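Local coordinates for programmed cell death 6-interacting protein (Homo sapiens, PDB 5WA1), which acts as an ESCRT-associated adaptor in multivesicular body biogenesis, cargo sorting, membrane repair and cytokinesis, represented here by its Bro1 domain, at residues E65-L70 against Y93-S98; F114-A119 against L145-A150. One frame throughout, in Å; residues are numbered along the deposited sequence.

Contact 1 of 2, residues E65-L70 against Y93-S98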
loop_
_atom_site.group_PDB
_atom_site.type_symbol
_atom_site.label_atom_id
_atom_site.label_comp_id
_atom_site.label_asym_id
_atom_site.label_seq_id
_atom_site.Cartn_x
_atom_site.Cartn_y
_atom_site.Cartn_z
ATOM N N GLU A 65 -10.586 31.133 -4.564
ATOM C CA GLU A 65 -9.233 31.517 -4.177
ATOM C C GLU A 65 -8.662 30.558 -3.141
ATOM O O GLU A 65 -7.463 30.251 -3.159
ATOM C CB GLU A 65 -9.235 32.942 -3.630
ATOM C CG GLU A 65 -7.911 33.644 -3.805
ATOM C CD GLU A 65 -7.589 33.880 -5.263
ATOM O OE1 GLU A 65 -8.435 34.480 -5.963
ATOM O OE2 GLU A 65 -6.504 33.451 -5.711
ATOM N N GLU A 66 -9.500 30.080 -2.219
ATOM C CA GLU A 66 -9.029 29.124 -1.222
ATOM C C GLU A 66 -8.764 27.754 -1.834
ATOM O O GLU A 66 -7.923 27.006 -1.325
ATOM C CB GLU A 66 -10.035 29.005 -0.078
ATOM C CG GLU A 66 -10.001 30.170 0.901
ATOM C CD GLU A 66 -8.637 30.347 1.548
ATOM O OE1 GLU A 66 -7.997 31.395 1.313
ATOM O OE2 GLU A 66 -8.204 29.433 2.283
ATOM N N LEU A 67 -9.468 27.407 -2.915
ATOM C CA LEU A 67 -9.239 26.111 -3.541
ATOM C C LEU A 67 -7.918 26.090 -4.299
ATOM O O LEU A 67 -7.182 25.096 -4.252
ATOM C CB LEU A 67 -10.393 25.754 -4.474
ATOM C CG LEU A 67 -10.137 24.417 -5.181
ATOM C CD1 LEU A 67 -9.992 23.284 -4.166
ATOM C CD2 LEU A 67 -11.213 24.102 -6.200
ATOM N N SER A 68 -7.608 27.176 -5.008
ATOM C CA SER A 68 -6.319 27.269 -5.686
ATOM C C SER A 68 -5.179 27.229 -4.677
ATOM O O SER A 68 -4.152 26.577 -4.909
ATOM C CB SER A 68 -6.255 28.553 -6.525
ATOM O OG SER A 68 -5.211 28.468 -7.489
ATOM N N LYS A 69 -5.346 27.927 -3.548
ATOM C CA LYS A 69 -4.364 27.858 -2.473
ATOM C C LYS A 69 -4.225 26.436 -1.955
ATOM O O LYS A 69 -3.108 25.959 -1.717
ATOM C CB LYS A 69 -4.770 28.810 -1.349
ATOM C CG LYS A 69 -3.970 28.680 -0.064
ATOM C CD LYS A 69 -4.462 29.705 0.959
ATOM C CE LYS A 69 -3.797 29.532 2.317
ATOM N NZ LYS A 69 -4.282 30.551 3.293
ATOM N N LEU A 70 -5.353 25.736 -1.797
ATOM C CA LEU A 70 -5.319 24.365 -1.302
ATOM C C LEU A 70 -4.577 23.447 -2.262
ATOM O O LEU A 70 -3.851 22.547 -1.826
ATOM C CB LEU A 70 -6.741 23.851 -1.059
ATOM C CG LEU A 70 -6.881 22.365 -0.690
ATOM C CD1 LEU A 70 -6.064 22.043 0.555
ATOM C CD2 LEU A 70 -8.343 21.986 -0.489
ATOM N N TYR A 93 -8.473 16.131 -2.285
ATOM C CA TYR A 93 -9.226 15.133 -3.040
ATOM C C TYR A 93 -10.719 15.242 -2.765
ATOM O O TYR A 93 -11.533 15.180 -3.695
ATOM C CB TYR A 93 -8.732 13.718 -2.713
ATOM C CG TYR A 93 -9.466 12.653 -3.490
ATOM C CD1 TYR A 93 -9.152 12.397 -4.816
ATOM C CD2 TYR A 93 -10.486 11.910 -2.901
ATOM C CE1 TYR A 93 -9.822 11.425 -5.536
ATOM C CE2 TYR A 93 -11.161 10.930 -3.614
ATOM C CZ TYR A 93 -10.825 10.694 -4.930
ATOM O OH TYR A 93 -11.494 9.726 -5.647
ATOM N N ASP A 94 -11.103 15.404 -1.496
ATOM C CA ASP A 94 -12.514 15.583 -1.169
ATOM C C ASP A 94 -13.091 16.811 -1.861
ATOM O O ASP A 94 -14.221 16.776 -2.361
ATOM C CB ASP A 94 -12.702 15.704 0.345
ATOM C CG ASP A 94 -12.539 14.381 1.069
ATOM O OD1 ASP A 94 -12.538 13.326 0.399
ATOM O OD2 ASP A 94 -12.424 14.400 2.314
ATOM N N GLN A 95 -12.329 17.903 -1.905
ATOM C CA GLN A 95 -12.864 19.141 -2.457
ATOM C C GLN A 95 -13.118 19.008 -3.954
ATOM O O GLN A 95 -14.173 19.425 -4.446
ATOM C CB GLN A 95 -11.915 20.300 -2.158
ATOM C CG GLN A 95 -12.558 21.676 -2.292
ATOM C CD GLN A 95 -13.799 21.825 -1.435
ATOM O OE1 GLN A 95 -13.719 22.167 -0.253
ATOM N NE2 GLN A 95 -14.959 21.568 -2.031
ATOM N N ILE A 96 -12.185 18.396 -4.685
ATOM C CA ILE A 96 -12.341 18.238 -6.129
ATOM C C ILE A 96 -13.526 17.333 -6.455
ATOM O O ILE A 96 -14.316 17.625 -7.364
ATOM C CB ILE A 96 -11.037 17.710 -6.748
ATOM C CG1 ILE A 96 -9.888 18.688 -6.481
ATOM C CG2 ILE A 96 -11.212 17.470 -8.236
ATOM C CD1 ILE A 96 -10.066 20.045 -7.113
ATOM N N CYS A 97 -13.671 16.220 -5.732
ATOM C CA CYS A 97 -14.824 15.357 -5.967
ATOM C C CYS A 97 -16.132 16.108 -5.737
ATOM O O CYS A 97 -17.092 15.945 -6.498
ATOM C CB CYS A 97 -14.741 14.118 -5.080
ATOM S SG CYS A 97 -13.306 13.087 -5.445
ATOM N N SER A 98 -16.177 16.967 -4.714
ATOM C CA SER A 98 -17.384 17.712 -4.368
ATOM C C SER A 98 -17.691 18.849 -5.333
ATOM O O SER A 98 -18.710 19.525 -5.159
ATOM C CB SER A 98 -17.259 18.277 -2.950
ATOM O OG SER A 98 -17.360 17.258 -1.977
#
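Leu67 and Gln95 meet across a helical hairpin of the Bro1 domain, made by the consecutive helices 56-75 and 83-97. The two short segments run at 136° to each other, their axes 11.1 Å apart at closest approach, and the backbones come nearest at these same two residues, with Leu67 CA 7.9 Å from Gln95 CA. Leu67 reaches across with CG anti to its own backbone N (chi1 178°), and its methyl CD1 settles against the aliphatic root of the glutamine, 3.6 Å from Gln95 CG and 4.1 Å from Gln95 CB. The two side chains pass at a slant rather than end to end. The other methyl of the fork serves a different neighbour: Leu67 CD2 lies 4.3 Å from Ile96 CD1, the end of a side chain that also touches Leu137 and Lys141 of helix 137-157. One turn along, Leu70 CD2 adds a lighter contact, 4.3 Å from Gln95 CB.

Gln95 thus presents methylenes to the leucines and keeps its polar end for elsewhere. A bend at chi2 (55°) turns the amide aside, where both of its ends are gripped by the C-terminal part of the chain: NE2 bonds Asp374 OD1 and OE1 receives Leu375 N. The two bonds satisfy the oxygen and nitrogen of this buried amide and probably fix its rotation. The adjacent Asp94 similarly takes the backbone N of Ile368 and Ser369 on its two carboxylate oxygens. Two consecutive helices that turn back on each other and share an apolar seam of leucine, isoleucine and glutamine methylenes form a helical hairpin, consistent with the TPR-related classification of the Bro1 domain.

Contact 2 of 2, residues F114-A119 against L145-A150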
loop_
_atom_site.group_PDB
_atom_site.type_symbol
_atom_site.label_atom_id
_atom_site.label_comp_id
_atom_site.label_asym_id
_atom_site.label_seq_id
_atom_site.Cartn_x
_atom_site.Cartn_y
_atom_site.Cartn_z
ATOM N N PHE A 114 -4.477 20.236 -16.393
ATOM C CA PHE A 114 -3.586 19.709 -15.373
ATOM C C PHE A 114 -2.495 18.894 -16.049
ATOM O O PHE A 114 -2.783 18.036 -16.894
ATOM C CB PHE A 114 -4.352 18.857 -14.365
ATOM C CG PHE A 114 -5.569 19.537 -13.808
ATOM C CD1 PHE A 114 -5.460 20.448 -12.768
ATOM C CD2 PHE A 114 -6.824 19.264 -14.328
ATOM C CE1 PHE A 114 -6.587 21.073 -12.255
ATOM C CE2 PHE A 114 -7.953 19.884 -13.824
ATOM C CZ PHE A 114 -7.835 20.788 -12.786
ATOM N N THR A 115 -1.248 19.190 -15.700
ATOM C CA THR A 115 -0.089 18.501 -16.244
ATOM C C THR A 115 0.582 17.732 -15.120
ATOM O O THR A 115 0.948 18.322 -14.100
ATOM C CB THR A 115 0.889 19.489 -16.877
ATOM O OG1 THR A 115 0.223 20.204 -17.922
ATOM C CG2 THR A 115 2.086 18.754 -17.455
ATOM N N TRP A 116 0.742 16.425 -15.314
ATOM C CA TRP A 116 1.323 15.540 -14.317
ATOM C C TRP A 116 2.411 14.698 -14.960
ATOM O O TRP A 116 2.327 14.334 -16.137
ATOM C CB TRP A 116 0.273 14.619 -13.697
ATOM C CG TRP A 116 -0.677 15.320 -12.788
ATOM C CD1 TRP A 116 -1.764 16.062 -13.148
ATOM C CD2 TRP A 116 -0.632 15.334 -11.357
ATOM N NE1 TRP A 116 -2.399 16.544 -12.028
ATOM C CE2 TRP A 116 -1.724 16.112 -10.915
ATOM C CE3 TRP A 116 0.224 14.770 -10.406
ATOM C CZ2 TRP A 116 -1.983 16.334 -9.563
ATOM C CZ3 TRP A 116 -0.036 14.993 -9.062
ATOM C CH2 TRP A 116 -1.127 15.771 -8.657
ATOM N N LYS A 117 3.424 14.421 -14.183
ATOM C CA LYS A 117 4.536 13.643 -14.621
ATOM C C LYS A 117 4.413 12.198 -14.120
ATOM O O LYS A 117 3.795 11.943 -13.116
ATOM C CB LYS A 117 5.775 14.284 -14.072
ATOM C CG LYS A 117 7.048 13.829 -14.707
ATOM C CD LYS A 117 8.216 14.414 -13.963
ATOM C CE LYS A 117 9.495 13.759 -14.423
ATOM N NZ LYS A 117 10.525 13.833 -13.360
ATOM N N ASP A 118 4.981 11.254 -14.851
ATOM C CA ASP A 118 4.924 9.856 -14.434
ATOM C C ASP A 118 5.685 9.660 -13.130
ATOM O O ASP A 118 6.787 10.188 -12.951
ATOM C CB ASP A 118 5.503 8.952 -15.520
ATOM C CG ASP A 118 5.171 7.487 -15.297
ATOM O OD1 ASP A 118 5.917 6.808 -14.555
ATOM O OD2 ASP A 118 4.161 7.015 -15.861
ATOM N N ALA A 119 5.090 8.887 -12.210
ATOM C CA ALA A 119 5.745 8.627 -10.935
ATOM C C ALA A 119 6.987 7.757 -11.099
ATOM O O ALA A 119 7.908 7.837 -10.276
ATOM C CB ALA A 119 4.770 7.961 -9.965
ATOM N N LEU A 145 -5.421 11.262 -6.025
ATOM C CA LEU A 145 -5.627 10.061 -5.220
ATOM C C LEU A 145 -4.396 9.163 -5.243
ATOM O O LEU A 145 -4.104 8.490 -4.248
ATOM C CB LEU A 145 -6.858 9.289 -5.703
ATOM C CG LEU A 145 -7.207 8.075 -4.827
ATOM C CD1 LEU A 145 -7.342 8.493 -3.366
ATOM C CD2 LEU A 145 -8.474 7.371 -5.324
ATOM N N PHE A 146 -3.665 9.146 -6.361
ATOM C CA PHE A 146 -2.395 8.427 -6.415
ATOM C C PHE A 146 -1.432 8.938 -5.355
ATOM O O PHE A 146 -0.770 8.152 -4.670
ATOM C CB PHE A 146 -1.774 8.574 -7.809
ATOM C CG PHE A 146 -0.532 7.734 -8.018
ATOM C CD1 PHE A 146 0.714 8.193 -7.610
ATOM C CD2 PHE A 146 -0.619 6.494 -8.631
ATOM C CE1 PHE A 146 1.848 7.420 -7.794
ATOM C CE2 PHE A 146 0.514 5.715 -8.833
ATOM C CZ PHE A 146 1.748 6.179 -8.413
ATOM N N ASN A 147 -1.322 10.260 -5.224
ATOM C CA ASN A 147 -0.388 10.823 -4.256
ATOM C C ASN A 147 -0.865 10.611 -2.827
ATOM O O ASN A 147 -0.034 10.478 -1.926
ATOM C CB ASN A 147 -0.155 12.312 -4.547
ATOM C CG ASN A 147 0.818 12.527 -5.698
ATOM O OD1 ASN A 147 1.135 11.588 -6.422
ATOM N ND2 ASN A 147 1.295 13.758 -5.867
ATOM N N CYS A 148 -2.183 10.588 -2.591
ATOM C CA CYS A 148 -2.671 10.205 -1.267
ATOM C C CYS A 148 -2.180 8.809 -0.912
ATOM O O CYS A 148 -1.622 8.583 0.170
ATOM C CB CYS A 148 -4.197 10.240 -1.215
ATOM S SG CYS A 148 -4.956 11.866 -1.471
ATOM N N ALA A 149 -2.385 7.859 -1.826
ATOM C CA ALA A 149 -1.940 6.486 -1.594
ATOM C C ALA A 149 -0.426 6.414 -1.436
ATOM O O ALA A 149 0.084 5.740 -0.531
ATOM C CB ALA A 149 -2.407 5.596 -2.747
ATOM N N ALA A 150 0.311 7.108 -2.310
ATOM C CA ALA A 150 1.770 7.079 -2.259
ATOM C C ALA A 150 2.289 7.674 -0.957
ATOM O O ALA A 150 3.166 7.098 -0.300
ATOM C CB ALA A 150 2.344 7.837 -3.463
#
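Trp116 and Asn147 both hold CG beside their backbone N, the tryptophan with chi1 -71°, and this carries indole and amide toward each other from opposite directions. Phe146 takes the other course, with CG anti to its N (chi1 -173°), and swings its ring round to Ala119. The amide of Asn147 arrives at the benzo edge of the indole, near the ring plane, with ND2 3.7 Å from Trp116 CZ3. Ring and amide planes stand 76° apart, so the amide meets the indole edge almost upright instead of stacking on it. Its oxygen lies in plane at the edge of the neighbouring Phe146 ring, Asn147 OD1 being 3.6 Å from Phe146 CD1, and is bonded by the backbone N of Lys31. The carboxamide is therefore wedged between two aromatic rims while its oxygen is satisfied by the N-terminal stretch of the chain.

This contact lays a small antiparallel sheet on the helical body of the Bro1 domain. Strand 114-117 pairs with strand 131-134 through Phe114 with Leu134 and Trp116 with Leu132, and Trp116 points inward from it onto helix 137-157, where NE1 bonds Glu140 OE1 and Tyr139 meets the indole edge-to-face. Just past the strand, Ala119 CB reaches the Phe146 ring, 3.7 Å from Phe146 CE1 and 3.8 Å from Phe146 CZ. Asp118 probably helps to position the alanine: its OD1 accepts Phe120 N, closing an Asx turn, and also Asp121 N, while Asp199 OD2 takes Ala119 N.

From the N terminus, the chain first makes contact 1, where helix 83-97 folds back on helix 56-75 and closes a loop of 22 intervening residues. Contact 2 opens only afterwards: strand 114-117 follows helix 83-97, and after strand 131-134 the chain enters helix 137-157, which packs against strand 114-117. The two closures are in series, neither nesting nor crossing, with centres about 16 Å apart. They join directly where Tyr93 CE1 lies 3.7 Å from Leu145 CB, so that helix 83-97 packs on helix 137-157. Together they tie the early helical hairpin, the small sheet and helix 137-157 into one continuous part of the Bro1 domain.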